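Local coordinates for protein putative glutathionylspermidine synthase (Methylobacillus flagellatus, PDB 3N6X) that is probably an ATP-dependent ligase of the circularly permuted ATP-grasp type, putatively a glutathionylspermidine synthase, although its natural reaction is not established, at residues 27-32 and 188-193; 72-77 and 181-186. All blocks are in the same frame, centred on the assembly; numbering follows the deposited sequence. Where two conformers were deposited one is given.

Interaction 1 of 2, residues 27-32 and 188-193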
loop_
_atom_site.group_PDB
_atom_site.type_symbol
_atom_site.label_atom_id
_atom_site.label_comp_id
_atom_site.label_asym_id
_atom_site.label_seq_id
_atom_site.Cartn_x
_atom_site.Cartn_y
_atom_site.Cartn_z
ATOM N N TYR A 27 17.591 -9.280 -19.762
ATOM C CA TYR A 27 17.977 -7.942 -19.300
ATOM C C TYR A 27 19.498 -7.815 -19.272
ATOM O O TYR A 27 20.030 -6.770 -19.640
ATOM C CB TYR A 27 17.366 -7.613 -17.916
ATOM C CG TYR A 27 17.702 -6.214 -17.436
ATOM C CD1 TYR A 27 16.945 -5.119 -17.839
ATOM C CD2 TYR A 27 18.812 -5.978 -16.623
ATOM C CE1 TYR A 27 17.276 -3.824 -17.439
ATOM C CE2 TYR A 27 19.158 -4.686 -16.227
ATOM C CZ TYR A 27 18.381 -3.612 -16.632
ATOM O OH TYR A 27 18.706 -2.327 -16.249
ATOM N N ALA A 28 20.199 -8.889 -18.843
ATOM C CA ALA A 28 21.668 -8.928 -18.800
ATOM C C ALA A 28 22.254 -8.793 -20.219
ATOM O O ALA A 28 23.222 -8.051 -20.418
ATOM C CB ALA A 28 22.133 -10.227 -18.165
ATOM N N ALA A 29 21.622 -9.476 -21.209
ATOM C CA ALA A 29 22.003 -9.409 -22.622
ATOM C C ALA A 29 21.878 -7.970 -23.130
ATOM O O ALA A 29 22.872 -7.393 -23.581
ATOM C CB ALA A 29 21.119 -10.338 -23.447
ATOM N N TRP A 30 20.678 -7.360 -22.976
ATOM C CA TRP A 30 20.429 -5.971 -23.359
ATOM C C TRP A 30 21.453 -5.033 -22.709
ATOM O O TRP A 30 21.958 -4.119 -23.369
ATOM C CB TRP A 30 18.999 -5.552 -22.966
ATOM C CG TRP A 30 18.735 -4.083 -23.121
ATOM C CD1 TRP A 30 18.326 -3.438 -24.250
ATOM C CD2 TRP A 30 18.866 -3.074 -22.107
ATOM N NE1 TRP A 30 18.189 -2.091 -24.003
ATOM C CE2 TRP A 30 18.510 -1.840 -22.694
ATOM C CE3 TRP A 30 19.217 -3.099 -20.745
ATOM C CZ2 TRP A 30 18.509 -0.641 -21.974
ATOM C CZ3 TRP A 30 19.231 -1.908 -20.037
ATOM C CH2 TRP A 30 18.873 -0.698 -20.649
ATOM N N LEU A 31 21.759 -5.265 -21.410
ATOM C CA LEU A 31 22.692 -4.445 -20.632
ATOM C C LEU A 31 24.116 -4.484 -21.211
ATOM O O LEU A 31 24.797 -3.454 -21.223
ATOM C CB LEU A 31 22.674 -4.882 -19.153
ATOM C CG LEU A 31 23.170 -3.861 -18.107
ATOM C CD1 LEU A 31 22.278 -2.615 -18.057
ATOM C CD2 LEU A 31 23.234 -4.495 -16.736
ATOM N N GLN A 32 24.538 -5.649 -21.753
ATOM C CA GLN A 32 25.856 -5.797 -22.384
ATOM C C GLN A 32 25.937 -5.026 -23.708
ATOM O O GLN A 32 26.952 -4.390 -23.981
ATOM C CB GLN A 32 26.200 -7.277 -22.598
ATOM C CG GLN A 32 27.088 -7.845 -21.496
ATOM C CD GLN A 32 27.390 -9.306 -21.705
ATOM O OE1 GLN A 32 26.773 -10.186 -21.097
ATOM N NE2 GLN A 32 28.373 -9.597 -22.549
ATOM N N PHE A 188 11.187 -3.363 -23.799
ATOM C CA PHE A 188 9.811 -3.847 -23.760
ATOM C C PHE A 188 9.493 -4.770 -24.939
ATOM O O PHE A 188 8.474 -5.474 -24.921
ATOM C CB PHE A 188 8.823 -2.672 -23.663
ATOM C CG PHE A 188 8.829 -2.034 -22.294
ATOM C CD1 PHE A 188 9.792 -1.084 -21.953
ATOM C CD2 PHE A 188 7.921 -2.432 -21.318
ATOM C CE1 PHE A 188 9.819 -0.518 -20.673
ATOM C CE2 PHE A 188 7.946 -1.863 -20.041
ATOM C CZ PHE A 188 8.886 -0.903 -19.729
ATOM N N ARG A 189 10.375 -4.783 -25.957
ATOM C CA ARG A 189 10.239 -5.675 -27.105
ATOM C C ARG A 189 10.778 -7.061 -26.704
ATOM O O ARG A 189 10.223 -8.079 -27.113
ATOM C CB ARG A 189 11.012 -5.108 -28.319
ATOM C CG ARG A 189 10.778 -5.855 -29.643
ATOM C CD ARG A 189 11.628 -5.277 -30.778
ATOM N NE ARG A 189 13.060 -5.353 -30.473
ATOM C CZ ARG A 189 13.879 -4.307 -30.466
ATOM N NH1 ARG A 189 13.437 -3.105 -30.810
ATOM N NH2 ARG A 189 15.157 -4.461 -30.141
ATOM N N ARG A 190 11.840 -7.084 -25.860
ATOM C CA ARG A 190 12.503 -8.310 -25.379
ATOM C C ARG A 190 11.753 -9.036 -24.256
ATOM O O ARG A 190 11.959 -10.235 -24.077
ATOM C CB ARG A 190 13.945 -8.015 -24.947
ATOM C CG ARG A 190 14.791 -7.369 -26.049
ATOM C CD ARG A 190 16.125 -6.875 -25.531
ATOM N NE ARG A 190 17.128 -7.937 -25.561
ATOM C CZ ARG A 190 18.345 -7.798 -26.070
ATOM N NH1 ARG A 190 18.729 -6.634 -26.581
ATOM N NH2 ARG A 190 19.190 -8.817 -26.067
ATOM N N TYR A 191 10.905 -8.311 -23.478
ATOM C CA TYR A 191 10.119 -8.906 -22.387
ATOM C C TYR A 191 8.611 -8.764 -22.627
ATOM O O TYR A 191 8.145 -7.678 -23.001
ATOM C CB TYR A 191 10.473 -8.268 -21.046
ATOM C CG TYR A 191 11.732 -8.803 -20.412
ATOM C CD1 TYR A 191 11.692 -9.901 -19.557
ATOM C CD2 TYR A 191 12.951 -8.150 -20.578
ATOM C CE1 TYR A 191 12.842 -10.374 -18.934
ATOM C CE2 TYR A 191 14.107 -8.603 -19.944
ATOM C CZ TYR A 191 14.048 -9.719 -19.123
ATOM O OH TYR A 191 15.183 -10.171 -18.496
ATOM N N PRO A 192 7.815 -9.832 -22.336
ATOM C CA PRO A 192 6.350 -9.707 -22.462
ATOM C C PRO A 192 5.745 -9.060 -21.198
ATOM O O PRO A 192 5.114 -9.745 -20.381
ATOM C CB PRO A 192 5.896 -11.161 -22.644
ATOM C CG PRO A 192 6.917 -11.975 -21.912
ATOM C CD PRO A 192 8.206 -11.173 -21.840
ATOM N N VAL A 193 5.958 -7.733 -21.027
ATOM C CA VAL A 193 5.514 -6.997 -19.839
ATOM C C VAL A 193 4.019 -6.683 -19.887
ATOM O O VAL A 193 3.548 -6.091 -20.857
ATOM C CB VAL A 193 6.382 -5.728 -19.576
ATOM C CG1 VAL A 193 5.977 -5.035 -18.267
ATOM C CG2 VAL A 193 7.867 -6.074 -19.566
#

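Interaction 2 of 2, residues 72-77 and 181-186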
loop_
_atom_site.group_PDB
_atom_site.type_symbol
_atom_site.label_atom_id
_atom_site.label_comp_id
_atom_site.label_asym_id
_atom_site.label_seq_id
_atom_site.Cartn_x
_atom_site.Cartn_y
_atom_site.Cartn_z
ATOM N N PHE A 72 15.029 7.404 -8.748
ATOM C CA PHE A 72 14.533 6.303 -9.556
ATOM C C PHE A 72 15.689 5.449 -10.065
ATOM O O PHE A 72 16.696 5.989 -10.529
ATOM C CB PHE A 72 13.689 6.833 -10.729
ATOM C CG PHE A 72 13.151 5.759 -11.647
ATOM C CD1 PHE A 72 12.105 4.935 -11.244
ATOM C CD2 PHE A 72 13.682 5.579 -12.920
ATOM C CE1 PHE A 72 11.614 3.938 -12.090
ATOM C CE2 PHE A 72 13.179 4.587 -13.772
ATOM C CZ PHE A 72 12.146 3.778 -13.354
ATOM N N ASP A 73 15.561 4.121 -9.938
ATOM C CA ASP A 73 16.545 3.171 -10.445
ATOM C C ASP A 73 15.979 2.515 -11.710
ATOM O O ASP A 73 14.799 2.141 -11.738
ATOM C CB ASP A 73 16.886 2.117 -9.392
ATOM C CG ASP A 73 18.034 1.212 -9.795
ATOM O OD1 ASP A 73 19.195 1.696 -9.822
ATOM O OD2 ASP A 73 17.790 0.004 -10.014
ATOM N N VAL A 74 16.810 2.402 -12.764
ATOM C CA VAL A 74 16.377 1.888 -14.074
ATOM C C VAL A 74 16.387 0.363 -14.202
ATOM O O VAL A 74 15.992 -0.160 -15.248
ATOM C CB VAL A 74 17.077 2.603 -15.272
ATOM C CG1 VAL A 74 16.844 4.116 -15.221
ATOM C CG2 VAL A 74 18.572 2.285 -15.318
ATOM N N VAL A 75 16.818 -0.357 -13.152
ATOM C CA VAL A 75 16.783 -1.824 -13.190
ATOM C C VAL A 75 15.412 -2.283 -12.681
ATOM O O VAL A 75 15.075 -2.028 -11.519
ATOM C CB VAL A 75 17.946 -2.489 -12.415
ATOM C CG1 VAL A 75 17.993 -3.994 -12.692
ATOM C CG2 VAL A 75 19.283 -1.832 -12.759
ATOM N N PRO A 76 14.550 -2.853 -13.559
ATOM C CA PRO A 76 13.205 -3.219 -13.107
ATOM C C PRO A 76 13.195 -4.406 -12.156
ATOM O O PRO A 76 14.110 -5.240 -12.167
ATOM C CB PRO A 76 12.475 -3.551 -14.410
ATOM C CG PRO A 76 13.552 -4.016 -15.330
ATOM C CD PRO A 76 14.755 -3.190 -14.985
ATOM N N ARG A 77 12.145 -4.490 -11.348
ATOM C CA ARG A 77 11.893 -5.628 -10.491
ATOM C C ARG A 77 11.010 -6.556 -11.330
ATOM O O ARG A 77 9.863 -6.219 -11.608
ATOM C CB ARG A 77 11.170 -5.156 -9.205
ATOM C CG ARG A 77 10.686 -6.265 -8.311
ATOM C CD ARG A 77 11.780 -6.739 -7.389
ATOM N NE ARG A 77 11.331 -7.833 -6.536
ATOM C CZ ARG A 77 10.679 -7.665 -5.389
ATOM N NH1 ARG A 77 10.363 -6.443 -4.968
ATOM N NH2 ARG A 77 10.316 -8.716 -4.665
HETATM N N MSE A 181 9.330 3.062 -20.498
HETATM C CA MSE A 181 8.914 2.955 -21.896
HETATM C C MSE A 181 9.514 4.110 -22.732
HETATM O O MSE A 181 9.872 3.912 -23.896
HETATM C CB MSE A 181 7.374 2.943 -22.005
HETATM C CG MSE A 181 6.866 2.813 -23.465
HETATM SE SE MSE A 181 7.479 1.145 -24.363
HETATM C CE MSE A 181 6.202 -0.054 -23.543
ATOM N N ARG A 182 9.627 5.306 -22.129
ATOM C CA ARG A 182 10.186 6.483 -22.792
ATOM C C ARG A 182 11.713 6.322 -22.974
ATOM O O ARG A 182 12.230 6.608 -24.049
ATOM C CB ARG A 182 9.859 7.741 -21.971
ATOM C CG ARG A 182 10.077 9.062 -22.681
ATOM C CD ARG A 182 9.727 10.198 -21.731
ATOM N NE ARG A 182 9.580 11.486 -22.413
ATOM C CZ ARG A 182 9.398 12.642 -21.780
ATOM N NH1 ARG A 182 9.344 12.678 -20.452
ATOM N NH2 ARG A 182 9.267 13.769 -22.467
ATOM N N LEU A 183 12.418 5.827 -21.936
ATOM C CA LEU A 183 13.867 5.641 -21.995
ATOM C C LEU A 183 14.272 4.440 -22.843
ATOM O O LEU A 183 15.184 4.561 -23.661
ATOM C CB LEU A 183 14.461 5.480 -20.578
ATOM C CG LEU A 183 14.425 6.686 -19.642
ATOM C CD1 LEU A 183 14.770 6.263 -18.220
ATOM C CD2 LEU A 183 15.372 7.786 -20.107
ATOM N N PHE A 184 13.670 3.247 -22.583
ATOM C CA PHE A 184 14.113 2.000 -23.224
ATOM C C PHE A 184 12.990 1.201 -23.940
ATOM O O PHE A 184 12.739 0.042 -23.584
ATOM C CB PHE A 184 14.860 1.109 -22.209
ATOM C CG PHE A 184 15.642 1.859 -21.152
ATOM C CD1 PHE A 184 16.853 2.474 -21.463
ATOM C CD2 PHE A 184 15.176 1.941 -19.847
ATOM C CE1 PHE A 184 17.582 3.161 -20.483
ATOM C CE2 PHE A 184 15.911 2.619 -18.865
ATOM C CZ PHE A 184 17.113 3.218 -19.188
ATOM N N PRO A 185 12.380 1.752 -25.026
ATOM C CA PRO A 185 11.326 0.995 -25.731
ATOM C C PRO A 185 11.780 -0.388 -26.196
ATOM O O PRO A 185 11.011 -1.345 -26.110
ATOM C CB PRO A 185 10.959 1.910 -26.916
ATOM C CG PRO A 185 12.088 2.885 -27.028
ATOM C CD PRO A 185 12.580 3.084 -25.636
ATOM N N GLU A 186 13.048 -0.507 -26.616
ATOM C CA GLU A 186 13.616 -1.774 -27.101
ATOM C C GLU A 186 13.589 -2.903 -26.039
ATOM O O GLU A 186 13.475 -4.076 -26.392
ATOM C CB GLU A 186 15.034 -1.556 -27.678
ATOM C CG GLU A 186 16.114 -1.255 -26.639
ATOM C CD GLU A 186 16.237 0.181 -26.146
ATOM O OE1 GLU A 186 15.390 1.027 -26.520
ATOM O OE2 GLU A 186 17.188 0.456 -25.382
#

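Interaction 1 of 2, residues 27-32 and 188-193
The phenol oxygen of Y191 meets the backbone N-H of Y27, and beside it the guanidinium of R190 lies against A29 and W30. Here the C-terminal end of helix 185-190, within the circularly permuted ATP-grasp family region, packs against helix 25-33 through R190, its last residue, and Y191, the first to leave helical geometry. Y27 N donates to Y191 OH at 2.9 Å through a clearly bent bond, 130° at the hydrogen. The donor sits at the edge of the Y191 ring, near its plane, and Y191 CE2 packs 4.0 Å from Y27 CB. Tyrosine suits the place because its rigid ring carries a hydroxyl across the gap between the two elements. That oxygen also bonds to the carbonyl of I23, so it bridges a group just before the helix and one in its first turn. A phenylalanine here would probably keep the ring packing but leave the Y27 N-H and the I23 carbonyl without this shared mate. R190 uses its long chain differently, turning about CG-CD (chi3 87°) to bring the flat guanidinium over the helix. W30 CA lies over one face of that group, whose plane stands at 82° to the indole. A29, with only a methyl, lets R190 NH2 come within 3.6 Å of its CB. Further out, R190 NE forms a salt bridge with E26, and the Y191 ring meets that of W470. At the edge of the indole, near its plane, R190 NH1 stands 4.0 Å from W30 CD1.

Interaction 2 of 2, residues 72-77 and 181-186
V74 and F184 account for most of the buried surface, the branched valine head meeting the phenyl rim. V74 CB is 3.8 Å from F184 CE2, and V74 CG1 is 4.0 Å from the same carbon. CB lies at the edge of the ring, near its plane, so the valine abuts the rim and does not lie over a face, and the two side chains cross at about a right angle. With CG1 anti to the carbonyl carbon (chi1 -57°), V74 also turns this methyl to L183, where CG1 and CD1 of the leucine are 4.2 Å apart. One methyl thus touches both members of the pair opposite. A compact beta-branched residue suits the position, since it presents a short, blunt apolar surface to two larger side chains.

The site is the junction between helices 170-183 and 185-190 in this ATP-grasp-family protein. F184 is the residue at which helical backbone geometry is broken, with phi and psi of -127° and 65°, and the non-helical segment 72-77, which leads into strand 77-79, packs against that break. L183 CB stands 3.5 Å above the plane of the F184 ring, over its centre. Phenylalanine suits its place by offering a flat apolar ring, with its own predecessor on one face and V74 at the rim; leucine is long enough to reach V74 with a terminal methyl.

Helix 42-53 extends the apolar setting, with L49 and V53 touching L183, while L39 and L417 adjoin V74. The backbone of the loop has polar anchors: E45 accepts from V74 N, and D73, salt-bridged to K467, takes a weak bond through OD2 from V75 N at 3.3 Å.

Both interactions lie on the same side of the chain's centre, their own centres about 10 Å apart, and both draw on helix 185-190. Interaction 2 is wholly apolar across its segments and all its touching residues are buried. Interaction 1 is mixed, combining buried aromatic residues with a partly exposed arginine and alanine, and it adds a hydrogen bond to a helix backbone. W30 joins the two, for its ring meets that of F184 edge-to-face and its NE1 probably hydrogen-bonds to E186 OE2. Y27 OH also packs against V75, bringing helix 25-33 up to the loop 72-77.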